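Local coordinates for protein cell Inhibiting Factor (CifBp) (Burkholderia pseudomallei, PDB 3GQM) that deamidates a glutamine side chain of the host protein NEDD8, disabling cullin-RING ubiquitin ligases and thereby inhibiting the host cell cycle, at residues G105-N110 against I178-G183; V52-R57 against M100-G105; H159-D164 against S231-D236; S39-L44 against R191-I196. One frame throughout, in Å; residues are numbered along the deposited sequence.

Overall arrangement
From the N terminus, helix 29-42 supplies residues 39-44 of interaction 4, whose loop closes only at helix 192-199. Nested inside it, interaction 2 runs from the end of helix 47-53 to residues 100-105, just where helix 104-116 starts. That helix carries on into interaction 1, which shares Gly105 and closes on the loop after strand 176-178, also within the span of interaction 4. Interaction 3 opens at strand 159-165, between the segments of interaction 1, and closes on helix 222-233, so it crosses both 1 and 4. Together they join N-terminal helices, the probable active-site helix, the antiparallel sheet and helix 222-233.

Interaction 1 of 4, residues G105-N110 against I178-G183; sequences GLSANN and IQSDLG
Two buried serine hydroxyls meet side by side: Ser107 OG on helix 104-116 lies 2.7 Å from Ser180 OG in the loop after strand 176-178. This is the seam between this helix and the loop that leaves the sheet in a fold of the papain-like (clan CA) class, whose inferred catalytic residues are Cys104 at the start of this helix, His159 on the neighbouring strand and Gln179 in the loop. In each serine the hydroxyl sits between its own backbone N and carbonyl carbon (chi1 63° in Ser107, 60° in Ser180), and with both CA-CB bonds aimed across the gap the two oxygens come together while the CB atoms stay 4.0 Å apart. A water adds a second link, 2.9 Å from Ser107 OG and accepting from the backbone of Ser180 at 2.9 Å between Ser180 N and the water oxygen. The pair is tied back to the start of the helix: Ser180 OG hydrogen-bonds Pro102 O and Ser107 OG hydrogen-bonds Cys104 O, so which partner takes the Ser107 proton is left open. Two hydroxyls, a water and backbone groups thus set the loop against the first helical turn. Gln179, whose CB points away from the helix, is held at both ends of its amide, OE1 by His159 NE2 and NE2 by Leu233 O. On the helix, Leu106 O takes two donors from one residue, approaching from opposite faces of the carbonyl plane: Asn110 N at 3.3 Å from Leu106 O, and Asn110 ND2 at 2.9 Å from Leu106 O.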
loop_
_atom_site.group_PDB
_atom_site.type_symbol
_atom_site.label_atom_id
_atom_site.label_comp_id
_atom_site.label_asym_id
_atom_site.label_seq_id
_atom_site.Cartn_x
_atom_site.Cartn_y
_atom_site.Cartn_z
ATOM N N GLY A 105 0.191 2.864 -6.091
ATOM C CA GLY A 105 0.540 4.159 -5.434
ATOM C C GLY A 105 -0.599 4.653 -4.551
ATOM O O GLY A 105 -0.383 5.103 -3.427
ATOM N N LEU A 106 -1.816 4.499 -5.049
ATOM C CA LEU A 106 -3.003 4.958 -4.368
ATOM C C LEU A 106 -3.325 4.104 -3.132
ATOM O O LEU A 106 -3.776 4.664 -2.115
ATOM C CB LEU A 106 -4.198 4.953 -5.336
ATOM C CG LEU A 106 -5.497 5.622 -4.815
ATOM C CD1 LEU A 106 -5.275 7.137 -4.644
ATOM C CD2 LEU A 106 -6.686 5.363 -5.735
ATOM N N SER A 107 -3.125 2.774 -3.220
ATOM C CA SER A 107 -3.323 1.905 -2.044
ATOM C C SER A 107 -2.262 2.148 -0.970
ATOM O O SER A 107 -2.602 2.338 0.206
ATOM C CB SER A 107 -3.397 0.413 -2.406
ATOM O OG SER A 107 -2.151 -0.046 -2.989
ATOM N N ALA A 108 -0.989 2.229 -1.378
ATOM C CA ALA A 108 0.092 2.446 -0.437
ATOM C C ALA A 108 -0.006 3.844 0.209
ATOM O O ALA A 108 0.186 3.986 1.428
ATOM C CB ALA A 108 1.489 2.250 -1.126
ATOM N N ASN A 109 -0.247 4.873 -0.593
ATOM C CA ASN A 109 -0.341 6.230 -0.058
ATOM C C ASN A 109 -1.471 6.367 0.998
ATOM O O ASN A 109 -1.258 6.887 2.059
ATOM C CB ASN A 109 -0.521 7.250 -1.196
ATOM C CG ASN A 109 0.758 7.517 -1.960
ATOM O OD1 ASN A 109 1.863 7.224 -1.501
ATOM N ND2 ASN A 109 0.610 8.015 -3.155
ATOM N N ASN A 110 -2.644 5.854 0.692
ATOM C CA ASN A 110 -3.788 5.931 1.599
ATOM C C ASN A 110 -3.731 5.041 2.842
ATOM O O ASN A 110 -4.062 5.498 3.940
ATOM C CB ASN A 110 -5.069 5.717 0.799
ATOM C CG ASN A 110 -5.418 6.976 0.009
ATOM O OD1 ASN A 110 -5.550 8.044 0.611
ATOM N ND2 ASN A 110 -5.471 6.884 -1.342
ATOM N N ILE A 178 1.834 -4.900 2.617
ATOM C CA ILE A 178 0.538 -4.410 2.152
ATOM C C ILE A 178 0.739 -3.806 0.746
ATOM O O ILE A 178 1.626 -2.989 0.555
ATOM C CB ILE A 178 -0.025 -3.360 3.131
ATOM C CG1 ILE A 178 -0.025 -3.917 4.563
ATOM C CG2 ILE A 178 -1.465 -2.889 2.724
ATOM C CD1 ILE A 178 -0.577 -2.938 5.637
ATOM N N GLN A 179 -0.040 -4.240 -0.240
ATOM C CA GLN A 179 0.109 -3.714 -1.614
ATOM C C GLN A 179 -1.154 -3.971 -2.399
ATOM O O GLN A 179 -2.014 -4.795 -1.988
ATOM C CB GLN A 179 1.263 -4.459 -2.319
ATOM C CG GLN A 179 0.846 -5.943 -2.645
ATOM C CD GLN A 179 1.918 -6.692 -3.473
ATOM O OE1 GLN A 179 2.669 -6.081 -4.264
ATOM N NE2 GLN A 179 1.989 -8.022 -3.286
ATOM N N SER A 180 -1.278 -3.292 -3.542
ATOM C CA SER A 180 -2.163 -3.772 -4.606
ATOM C C SER A 180 -1.285 -3.664 -5.852
ATOM O O SER A 180 -0.278 -2.997 -5.784
ATOM C CB SER A 180 -3.364 -2.839 -4.768
ATOM O OG SER A 180 -2.904 -1.531 -5.106
ATOM N N ASP A 181 -1.693 -4.274 -6.973
ATOM C CA ASP A 181 -0.926 -4.205 -8.258
ATOM C C ASP A 181 -1.919 -4.468 -9.407
ATOM O O ASP A 181 -2.628 -5.460 -9.406
ATOM C CB ASP A 181 0.166 -5.301 -8.231
ATOM C CG ASP A 181 1.323 -5.098 -9.250
ATOM O OD1 ASP A 181 1.125 -4.650 -10.409
ATOM O OD2 ASP A 181 2.468 -5.468 -8.862
ATOM N N LEU A 182 -2.003 -3.554 -10.361
ATOM C CA LEU A 182 -2.849 -3.746 -11.541
ATOM C C LEU A 182 -2.220 -4.673 -12.554
ATOM O O LEU A 182 -2.829 -5.008 -13.578
ATOM C CB LEU A 182 -3.061 -2.399 -12.245
ATOM C CG LEU A 182 -4.516 -2.026 -12.153
ATOM C CD1 LEU A 182 -4.887 -1.753 -10.683
ATOM C CD2 LEU A 182 -4.751 -0.832 -13.099
ATOM N N GLY A 183 -0.968 -5.035 -12.301
ATOM C CA GLY A 183 -0.229 -5.936 -13.162
ATOM C C GLY A 183 0.463 -5.153 -14.247
ATOM O O GLY A 183 0.357 -3.920 -14.296
HETATM O O HOH W 1 0.573 -1.040 -3.165
#

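Interaction 2 of 4, residues V52-R57 against M100-G105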
loop_
_atom_site.group_PDB
_atom_site.type_symbol
_atom_site.label_atom_id
_atom_site.label_comp_id
_atom_site.label_asym_id
_atom_site.label_seq_id
_atom_site.Cartn_x
_atom_site.Cartn_y
_atom_site.Cartn_z
ATOM N N VAL A 52 -13.836 7.502 0.821
ATOM C CA VAL A 52 -12.976 8.052 1.861
ATOM C C VAL A 52 -11.586 7.357 1.882
ATOM O O VAL A 52 -10.569 8.010 2.034
ATOM C CB VAL A 52 -13.692 8.045 3.244
ATOM C CG1 VAL A 52 -12.711 8.229 4.380
ATOM C CG2 VAL A 52 -14.786 9.175 3.286
ATOM N N MET A 53 -11.559 6.054 1.673
ATOM C CA MET A 53 -10.291 5.272 1.661
ATOM C C MET A 53 -9.422 5.631 0.427
ATOM O O MET A 53 -8.254 5.992 0.580
ATOM C CB MET A 53 -10.597 3.765 1.696
ATOM C CG MET A 53 -9.463 2.877 2.177
ATOM S SD MET A 53 -8.771 3.474 3.754
ATOM C CE MET A 53 -7.036 3.431 3.329
ATOM N N TRP A 54 -10.019 5.577 -0.761
ATOM C CA TRP A 54 -9.292 5.685 -2.014
ATOM C C TRP A 54 -9.541 7.059 -2.651
ATOM O O TRP A 54 -10.422 7.245 -3.477
ATOM C CB TRP A 54 -9.667 4.540 -2.960
ATOM C CG TRP A 54 -9.646 3.134 -2.315
ATOM C CD1 TRP A 54 -10.628 2.173 -2.395
ATOM C CD2 TRP A 54 -8.594 2.561 -1.498
ATOM N NE1 TRP A 54 -10.253 1.049 -1.700
ATOM C CE2 TRP A 54 -9.008 1.251 -1.145
ATOM C CE3 TRP A 54 -7.354 3.028 -1.041
ATOM C CZ2 TRP A 54 -8.227 0.407 -0.337
ATOM C CZ3 TRP A 54 -6.565 2.184 -0.273
ATOM C CH2 TRP A 54 -6.997 0.884 0.057
ATOM N N ASN A 55 -8.812 8.057 -2.195
ATOM C CA ASN A 55 -8.981 9.392 -2.717
ATOM C C ASN A 55 -7.544 9.869 -2.809
ATOM O O ASN A 55 -6.691 9.408 -2.043
ATOM C CB ASN A 55 -9.830 10.246 -1.751
ATOM C CG ASN A 55 -10.110 11.642 -2.295
ATOM O OD1 ASN A 55 -9.335 12.557 -2.063
ATOM N ND2 ASN A 55 -11.178 11.792 -3.067
ATOM N N ASP A 56 -7.256 10.738 -3.759
ATOM C CA ASP A 56 -5.865 11.162 -3.951
ATOM C C ASP A 56 -5.524 12.536 -3.387
ATOM O O ASP A 56 -4.513 13.110 -3.773
ATOM C CB ASP A 56 -5.462 11.085 -5.423
ATOM C CG ASP A 56 -6.332 11.970 -6.307
ATOM O OD1 ASP A 56 -6.191 11.858 -7.531
ATOM O OD2 ASP A 56 -7.166 12.761 -5.787
ATOM N N ARG A 57 -6.334 13.064 -2.476
ATOM C CA ARG A 57 -5.923 14.309 -1.789
ATOM C C ARG A 57 -5.120 13.905 -0.571
ATOM O O ARG A 57 -5.651 13.237 0.316
ATOM C CB ARG A 57 -7.139 15.148 -1.371
ATOM N N MET A 100 -13.946 1.847 -6.347
ATOM C CA MET A 100 -12.691 1.499 -6.939
ATOM C C MET A 100 -11.906 0.460 -6.151
ATOM O O MET A 100 -12.082 0.336 -4.954
ATOM C CB MET A 100 -11.893 2.750 -7.227
ATOM C CG MET A 100 -11.425 3.523 -6.040
ATOM S SD MET A 100 -10.600 4.990 -6.716
ATOM C CE MET A 100 -9.618 4.279 -8.064
ATOM N N THR A 101 -11.101 -0.321 -6.863
ATOM C CA THR A 101 -10.009 -1.041 -6.231
ATOM C C THR A 101 -8.721 -0.362 -6.734
ATOM O O THR A 101 -8.519 -0.199 -7.917
ATOM C CB THR A 101 -10.107 -2.591 -6.427
ATOM O OG1 THR A 101 -9.338 -3.265 -5.412
ATOM C CG2 THR A 101 -9.730 -3.016 -7.837
ATOM N N PRO A 102 -7.889 0.104 -5.810
ATOM C CA PRO A 102 -6.824 1.064 -6.103
ATOM C C PRO A 102 -5.547 0.448 -6.740
ATOM O O PRO A 102 -5.158 -0.651 -6.365
ATOM C CB PRO A 102 -6.488 1.586 -4.694
ATOM C CG PRO A 102 -6.735 0.407 -3.836
ATOM C CD PRO A 102 -8.010 -0.146 -4.363
ATOM N N VAL A 103 -4.927 1.175 -7.682
ATOM C CA VAL A 103 -3.545 0.912 -8.160
ATOM C C VAL A 103 -2.547 1.075 -7.008
ATOM O O VAL A 103 -2.901 1.583 -5.932
ATOM C CB VAL A 103 -3.156 1.885 -9.341
ATOM C CG1 VAL A 103 -4.275 1.938 -10.319
ATOM C CG2 VAL A 103 -2.855 3.319 -8.826
ATOM N N CYS A 104 -1.313 0.618 -7.218
ATOM C CA CYS A 104 -0.336 0.471 -6.142
ATOM C C CYS A 104 -0.026 1.763 -5.377
ATOM O O CYS A 104 0.018 1.754 -4.140
ATOM C CB CYS A 104 0.959 -0.130 -6.681
ATOM S SG CYS A 104 1.815 0.994 -7.807
ATOM N N GLY A 105 0.191 2.864 -6.091
ATOM C CA GLY A 105 0.540 4.159 -5.434
ATOM C C GLY A 105 -0.599 4.653 -4.551
ATOM O O GLY A 105 -0.383 5.103 -3.427
#
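The approach to the N terminus of helix 104-116, which begins with the inferred nucleophile Cys104 of this papain-like fold, is held by Trp54 lying against Pro102. Val103 occupies the N-cap position, and the two residues before it, together with Met100, form an extended run that passes the indole. Pro102 rests its CB-CG-CD edge on one face of Trp54, CG foremost: CG stands 3.5 Å from the centroid of the six-membered ring and only 8° off the normal, a CH-pi contact over the centre. The other face is covered by Met53 CG, at the end of helix 47-53, so the benzene half of the indole is sandwiched between two aliphatic carbons. Trp54 is the first residue to leave that helix, and its chi1 of -48° puts CG beside its backbone N with the ring aimed across the gap. Nearer the backbone, Met100 curls its side chain against the root of the indole, CG touching Trp54 CB at 3.7 Å and SD lying 3.9 Å from the same CB. Leu44, Ile111 and Val192 add further apolar cover to the tryptophan. The burial has a polar cost, as Trp54 NE1 finds no partner in the model. The closest Met100 atom to the indole is its carbonyl oxygen, which approaches obliquely, with Met100 O 3.5 Å from Trp54 CD1, while accepting a hydrogen bond from Asn50 ND2.

Interaction 3 of 4, residues H159-D164 against S231-D236; sequences HKFLID and SILQID
Leu233 lays its CD2 methyl over the face of the Phe161 ring, 4.2 Å from the centroid and 12° off the ring normal, a CH-pi contact close to the ring centre. Its other methyl turns to a second ring, CD1 lying 4.4 Å from His159 CD2, at the edge of the imidazole and near its plane. One branched side chain at the C-terminal end of helix 222-233 therefore bridges two alternate residues on the same side of strand 159-165. Phe161 is reached because its chi1 of 65° folds CG in between the backbone N and the carbonyl carbon, presenting a flat face to the helix, and the two side chains cross at about a right angle. Leu157 and Leu187 also pack on Leu233, while Val152 touches Phe161 from the adjacent strand. Arg199 hydrogen-bonds Ser231 O and Gln234 O at the helix end; in the turn beyond it, Gln234 OE1 accepts from Asp236 N at 3.0 Å, the donor standing well above the amide carbonyl plane. The polar side of His159, an inferred active-site residue, is directed to Gln179 through NE2. The contact with Leu233 is thus apolar, a methyl over a ring face plus a looser methyl at the imidazole's carbon edge, and makes no demand on the ring nitrogens.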
loop_
_atom_site.group_PDB
_atom_site.type_symbol
_atom_site.label_atom_id
_atom_site.label_comp_id
_atom_site.label_asym_id
_atom_site.label_seq_id
_atom_site.Cartn_x
_atom_site.Cartn_y
_atom_site.Cartn_z
ATOM N N HIS A 159 6.939 -0.176 -8.848
ATOM C CA HIS A 159 5.900 -0.579 -7.879
ATOM C C HIS A 159 6.082 0.165 -6.595
ATOM O O HIS A 159 7.183 0.482 -6.210
ATOM C CB HIS A 159 5.966 -2.109 -7.664
ATOM C CG HIS A 159 4.867 -2.703 -6.818
ATOM N ND1 HIS A 159 3.530 -2.359 -6.942
ATOM C CD2 HIS A 159 4.909 -3.721 -5.922
ATOM C CE1 HIS A 159 2.807 -3.099 -6.118
ATOM N NE2 HIS A 159 3.623 -3.924 -5.469
ATOM N N LYS A 160 4.969 0.453 -5.956
ATOM C CA LYS A 160 4.897 1.109 -4.660
ATOM C C LYS A 160 4.126 0.158 -3.735
ATOM O O LYS A 160 3.103 -0.418 -4.140
ATOM C CB LYS A 160 4.119 2.426 -4.821
ATOM C CG LYS A 160 4.558 3.477 -3.847
ATOM C CD LYS A 160 4.119 4.890 -4.284
ATOM C CE LYS A 160 4.557 5.915 -3.244
ATOM N NZ LYS A 160 4.131 7.321 -3.618
ATOM N N PHE A 161 4.617 -0.026 -2.509
ATOM C CA PHE A 161 3.993 -0.948 -1.576
ATOM C C PHE A 161 4.465 -0.594 -0.157
ATOM O O PHE A 161 5.368 0.189 0.038
ATOM C CB PHE A 161 4.295 -2.441 -1.952
ATOM C CG PHE A 161 5.759 -2.835 -1.840
ATOM C CD1 PHE A 161 6.246 -3.417 -0.685
ATOM C CD2 PHE A 161 6.629 -2.674 -2.926
ATOM C CE1 PHE A 161 7.616 -3.798 -0.564
ATOM C CE2 PHE A 161 7.975 -3.057 -2.853
ATOM C CZ PHE A 161 8.481 -3.631 -1.642
ATOM N N LEU A 162 3.846 -1.190 0.834
ATOM C CA LEU A 162 4.194 -0.909 2.218
ATOM C C LEU A 162 4.775 -2.159 2.894
ATOM O O LEU A 162 4.365 -3.267 2.601
ATOM C CB LEU A 162 2.934 -0.487 2.966
ATOM C CG LEU A 162 2.110 0.706 2.464
ATOM C CD1 LEU A 162 0.903 0.967 3.435
ATOM C CD2 LEU A 162 2.979 1.946 2.455
ATOM N N ILE A 163 5.728 -1.925 3.789
ATOM C CA ILE A 163 6.190 -2.907 4.740
ATOM C C ILE A 163 5.748 -2.454 6.129
ATOM O O ILE A 163 6.153 -1.390 6.570
ATOM C CB ILE A 163 7.730 -3.008 4.728
ATOM C CG1 ILE A 163 8.193 -3.440 3.325
ATOM C CG2 ILE A 163 8.148 -4.049 5.748
ATOM C CD1 ILE A 163 9.626 -3.070 2.962
ATOM N N ASP A 164 4.915 -3.256 6.794
ATOM C CA ASP A 164 4.465 -2.966 8.141
ATOM C C ASP A 164 5.411 -3.651 9.168
ATOM O O ASP A 164 5.661 -4.859 9.079
ATOM C CB ASP A 164 3.054 -3.501 8.277
ATOM C CG ASP A 164 2.358 -3.032 9.558
ATOM O OD1 ASP A 164 2.955 -2.330 10.377
ATOM O OD2 ASP A 164 1.202 -3.410 9.755
ATOM N N SER A 231 8.241 -14.816 -3.485
ATOM C CA SER A 231 8.140 -15.108 -2.058
ATOM C C SER A 231 7.607 -13.922 -1.240
ATOM O O SER A 231 6.803 -14.091 -0.327
ATOM C CB SER A 231 9.486 -15.608 -1.547
ATOM O OG SER A 231 9.527 -15.505 -0.161
ATOM N N ILE A 232 8.022 -12.714 -1.608
ATOM C CA ILE A 232 7.677 -11.541 -0.891
ATOM C C ILE A 232 6.351 -10.937 -1.421
ATOM O O ILE A 232 5.566 -10.437 -0.656
ATOM C CB ILE A 232 8.827 -10.498 -1.032
ATOM C CG1 ILE A 232 10.123 -11.050 -0.428
ATOM C CG2 ILE A 232 8.466 -9.188 -0.351
ATOM C CD1 ILE A 232 11.378 -10.042 -0.558
ATOM N N LEU A 233 6.134 -10.964 -2.731
ATOM C CA LEU A 233 5.113 -10.112 -3.359
ATOM C C LEU A 233 4.053 -10.881 -4.144
ATOM O O LEU A 233 3.104 -10.273 -4.628
ATOM C CB LEU A 233 5.771 -9.010 -4.252
ATOM C CG LEU A 233 6.695 -8.019 -3.491
ATOM C CD1 LEU A 233 7.390 -7.055 -4.435
ATOM C CD2 LEU A 233 5.965 -7.231 -2.353
ATOM N N GLN A 234 4.178 -12.204 -4.283
ATOM C CA GLN A 234 3.166 -12.906 -5.092
ATOM C C GLN A 234 2.271 -13.731 -4.160
ATOM O O GLN A 234 2.755 -14.392 -3.241
ATOM C CB GLN A 234 3.822 -13.785 -6.172
ATOM C CG GLN A 234 2.930 -14.094 -7.344
ATOM C CD GLN A 234 2.007 -15.280 -7.121
ATOM O OE1 GLN A 234 2.379 -16.257 -6.455
ATOM N NE2 GLN A 234 0.796 -15.215 -7.716
ATOM N N ILE A 235 0.976 -13.673 -4.426
ATOM C CA ILE A 235 -0.047 -14.086 -3.502
ATOM C C ILE A 235 0.003 -15.592 -3.210
ATOM O O ILE A 235 -0.375 -16.016 -2.146
ATOM C CB ILE A 235 -1.459 -13.601 -3.991
ATOM C CG1 ILE A 235 -2.407 -13.361 -2.782
ATOM C CG2 ILE A 235 -2.009 -14.509 -5.170
ATOM C CD1 ILE A 235 -3.869 -13.104 -3.139
ATOM N N ASP A 236 0.478 -16.383 -4.174
ATOM C CA ASP A 236 0.687 -17.812 -3.958
ATOM C C ASP A 236 2.157 -18.180 -3.837
ATOM O O ASP A 236 2.480 -19.360 -3.848
ATOM C CB ASP A 236 0.036 -18.632 -5.068
ATOM C CG ASP A 236 -1.467 -18.583 -4.996
ATOM O OD1 ASP A 236 -2.029 -18.910 -3.928
ATOM O OD2 ASP A 236 -2.099 -18.170 -5.988
#

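Interaction 4 of 4, residues S39-L44 against R191-I196; sequences SLMQSL and RVEDWI
Where Met41 meets Val192, Glu193 and Ile196, helix 29-42 packs beside the start of helix 192-199, a helix-helix contact that joins the N-terminal part of the chain to the papain-like core. Along the first segment, Leu40 turns to Leu114 and Val272, belonging to two other helices. Met41 carries the contact. Bent at chi2 and chi3 (-72° and 113°), its side chain leads the sulfur in between the side chains of the second helix: SD lies 3.4 Å from Ile196 CD1, a close approach, and 4.0 Å from Val192 CG1. The same sulfur rests on the helix backbone at Glu193, 3.9 Å from Glu193 CA. On either side of the sulfur in the chain, CG and CE also lean on the isoleucine, with Met41 CE 3.6 Å from Ile196 CD1, the two side chains crossing at about a right angle. Ser43 turns its hydroxyl back to the carbonyl oxygen of Leu40, with Ser43 OG 2.7 Å from Leu40 O. Further on, Leu44 points at the second helix too, and its side chain touches Met53. Charge gathers around the opening of helix 192-199. Glu193 keeps its aliphatic CG against the sulfur of Met41 and sends OE1 to Thr101 OG1, while its OE2 has a long, purely charge-based pairing with Arg191. Arg191, the N-cap residue, makes the shorter salt bridge: Arg191 NH1 is 2.8 Å from Asp194 OD2, meeting it from above the carboxylate plane.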
loop_
_atom_site.group_PDB
_atom_site.type_symbol
_atom_site.label_atom_id
_atom_site.label_comp_id
_atom_site.label_asym_id
_atom_site.label_seq_id
_atom_site.Cartn_x
_atom_site.Cartn_y
_atom_site.Cartn_z
ATOM N N SER A 39 -11.847 -6.195 8.736
ATOM C CA SER A 39 -13.088 -5.421 8.727
ATOM C C SER A 39 -12.938 -4.214 7.814
ATOM O O SER A 39 -13.861 -3.909 7.069
ATOM C CB SER A 39 -13.542 -5.008 10.134
ATOM O OG SER A 39 -12.559 -4.192 10.776
ATOM N N LEU A 40 -11.786 -3.556 7.835
ATOM C CA LEU A 40 -11.521 -2.471 6.864
ATOM C C LEU A 40 -11.766 -2.876 5.415
ATOM O O LEU A 40 -12.524 -2.191 4.690
ATOM C CB LEU A 40 -10.116 -1.861 7.016
ATOM C CG LEU A 40 -9.929 -0.703 5.996
ATOM C CD1 LEU A 40 -10.620 0.612 6.431
ATOM C CD2 LEU A 40 -8.465 -0.473 5.649
ATOM N N MET A 41 -11.132 -3.974 4.975
ATOM C CA MET A 41 -11.321 -4.443 3.605
ATOM C C MET A 41 -12.781 -4.790 3.248
ATOM O O MET A 41 -13.225 -4.521 2.131
ATOM C CB MET A 41 -10.396 -5.606 3.231
ATOM C CG MET A 41 -8.915 -5.268 3.356
ATOM S SD MET A 41 -8.356 -4.172 2.081
ATOM C CE MET A 41 -7.960 -2.660 2.919
ATOM N N GLN A 42 -13.499 -5.406 4.181
ATOM C CA GLN A 42 -14.904 -5.779 3.916
ATOM C C GLN A 42 -15.779 -4.546 3.722
ATOM O O GLN A 42 -16.759 -4.592 3.004
ATOM C CB GLN A 42 -15.495 -6.602 5.080
ATOM C CG GLN A 42 -14.745 -7.888 5.405
ATOM C CD GLN A 42 -15.092 -8.497 6.787
ATOM O OE1 GLN A 42 -14.371 -9.368 7.279
ATOM N NE2 GLN A 42 -16.201 -8.051 7.396
ATOM N N SER A 43 -15.439 -3.447 4.367
ATOM C CA SER A 43 -16.279 -2.229 4.325
ATOM C C SER A 43 -16.186 -1.454 2.994
ATOM O O SER A 43 -16.972 -0.547 2.732
ATOM C CB SER A 43 -15.873 -1.302 5.452
ATOM O OG SER A 43 -14.670 -0.587 5.116
ATOM N N LEU A 44 -15.224 -1.830 2.163
ATOM C CA LEU A 44 -14.853 -1.054 0.978
ATOM C C LEU A 44 -15.823 -1.352 -0.155
ATOM O O LEU A 44 -15.712 -0.796 -1.258
ATOM C CB LEU A 44 -13.426 -1.409 0.578
ATOM C CG LEU A 44 -12.210 -0.567 1.016
ATOM C CD1 LEU A 44 -12.367 0.241 2.296
ATOM C CD2 LEU A 44 -10.991 -1.460 1.053
ATOM N N ARG A 191 -5.441 -7.410 -6.187
ATOM C CA ARG A 191 -6.281 -6.415 -5.532
ATOM C C ARG A 191 -5.781 -6.323 -4.082
ATOM O O ARG A 191 -5.383 -7.335 -3.527
ATOM C CB ARG A 191 -7.747 -6.908 -5.522
ATOM C CG ARG A 191 -8.441 -6.786 -6.892
ATOM C CD ARG A 191 -9.701 -7.652 -6.948
ATOM N NE ARG A 191 -10.756 -7.139 -6.089
ATOM C CZ ARG A 191 -11.358 -7.815 -5.108
ATOM N NH1 ARG A 191 -11.010 -9.069 -4.817
ATOM N NH2 ARG A 191 -12.317 -7.222 -4.406
ATOM N N VAL A 192 -5.837 -5.147 -3.468
ATOM C CA VAL A 192 -5.455 -5.037 -2.032
ATOM C C VAL A 192 -6.314 -5.992 -1.147
ATOM O O VAL A 192 -5.788 -6.689 -0.271
ATOM C CB VAL A 192 -5.468 -3.558 -1.521
ATOM C CG1 VAL A 192 -6.934 -2.966 -1.449
ATOM C CG2 VAL A 192 -4.748 -3.433 -0.198
ATOM N N GLU A 193 -7.613 -6.107 -1.462
ATOM C CA GLU A 193 -8.500 -6.975 -0.648
ATOM C C GLU A 193 -8.035 -8.423 -0.648
ATOM O O GLU A 193 -8.054 -9.049 0.395
ATOM C CB GLU A 193 -9.957 -6.916 -1.117
ATOM C CG GLU A 193 -10.536 -5.486 -1.065
ATOM C CD GLU A 193 -10.481 -4.762 -2.400
ATOM O OE1 GLU A 193 -9.508 -4.916 -3.176
ATOM O OE2 GLU A 193 -11.439 -4.003 -2.659
ATOM N N ASP A 194 -7.659 -8.948 -1.823
ATOM C CA ASP A 194 -7.209 -10.325 -1.958
ATOM C C ASP A 194 -5.868 -10.466 -1.276
ATOM O O ASP A 194 -5.638 -11.424 -0.538
ATOM C CB ASP A 194 -7.135 -10.743 -3.451
ATOM C CG ASP A 194 -8.523 -10.848 -4.095
ATOM O OD1 ASP A 194 -9.481 -11.227 -3.377
ATOM O OD2 ASP A 194 -8.701 -10.534 -5.284
ATOM N N TRP A 195 -4.972 -9.511 -1.515
ATOM C CA TRP A 195 -3.653 -9.568 -0.882
ATOM C C TRP A 195 -3.779 -9.653 0.635
ATOM O O TRP A 195 -3.164 -10.532 1.295
ATOM C CB TRP A 195 -2.757 -8.377 -1.248
ATOM C CG TRP A 195 -1.419 -8.528 -0.560
ATOM C CD1 TRP A 195 -1.027 -7.956 0.637
ATOM C CD2 TRP A 195 -0.360 -9.397 -0.949
ATOM N NE1 TRP A 195 0.235 -8.391 0.987
ATOM C CE2 TRP A 195 0.674 -9.264 0.015
ATOM C CE3 TRP A 195 -0.179 -10.291 -2.026
ATOM C CZ2 TRP A 195 1.866 -9.983 -0.075
ATOM C CZ3 TRP A 195 1.016 -10.977 -2.129
ATOM C CH2 TRP A 195 2.026 -10.826 -1.159
ATOM N N ILE A 196 -4.563 -8.736 1.195
ATOM C CA ILE A 196 -4.744 -8.710 2.645
ATOM C C ILE A 196 -5.415 -10.008 3.110
ATOM O O ILE A 196 -4.987 -10.624 4.062
ATOM C CB ILE A 196 -5.497 -7.431 3.094
ATOM C CG1 ILE A 196 -4.540 -6.235 2.963
ATOM C CG2 ILE A 196 -6.068 -7.623 4.552
ATOM C CD1 ILE A 196 -5.191 -4.881 3.183
#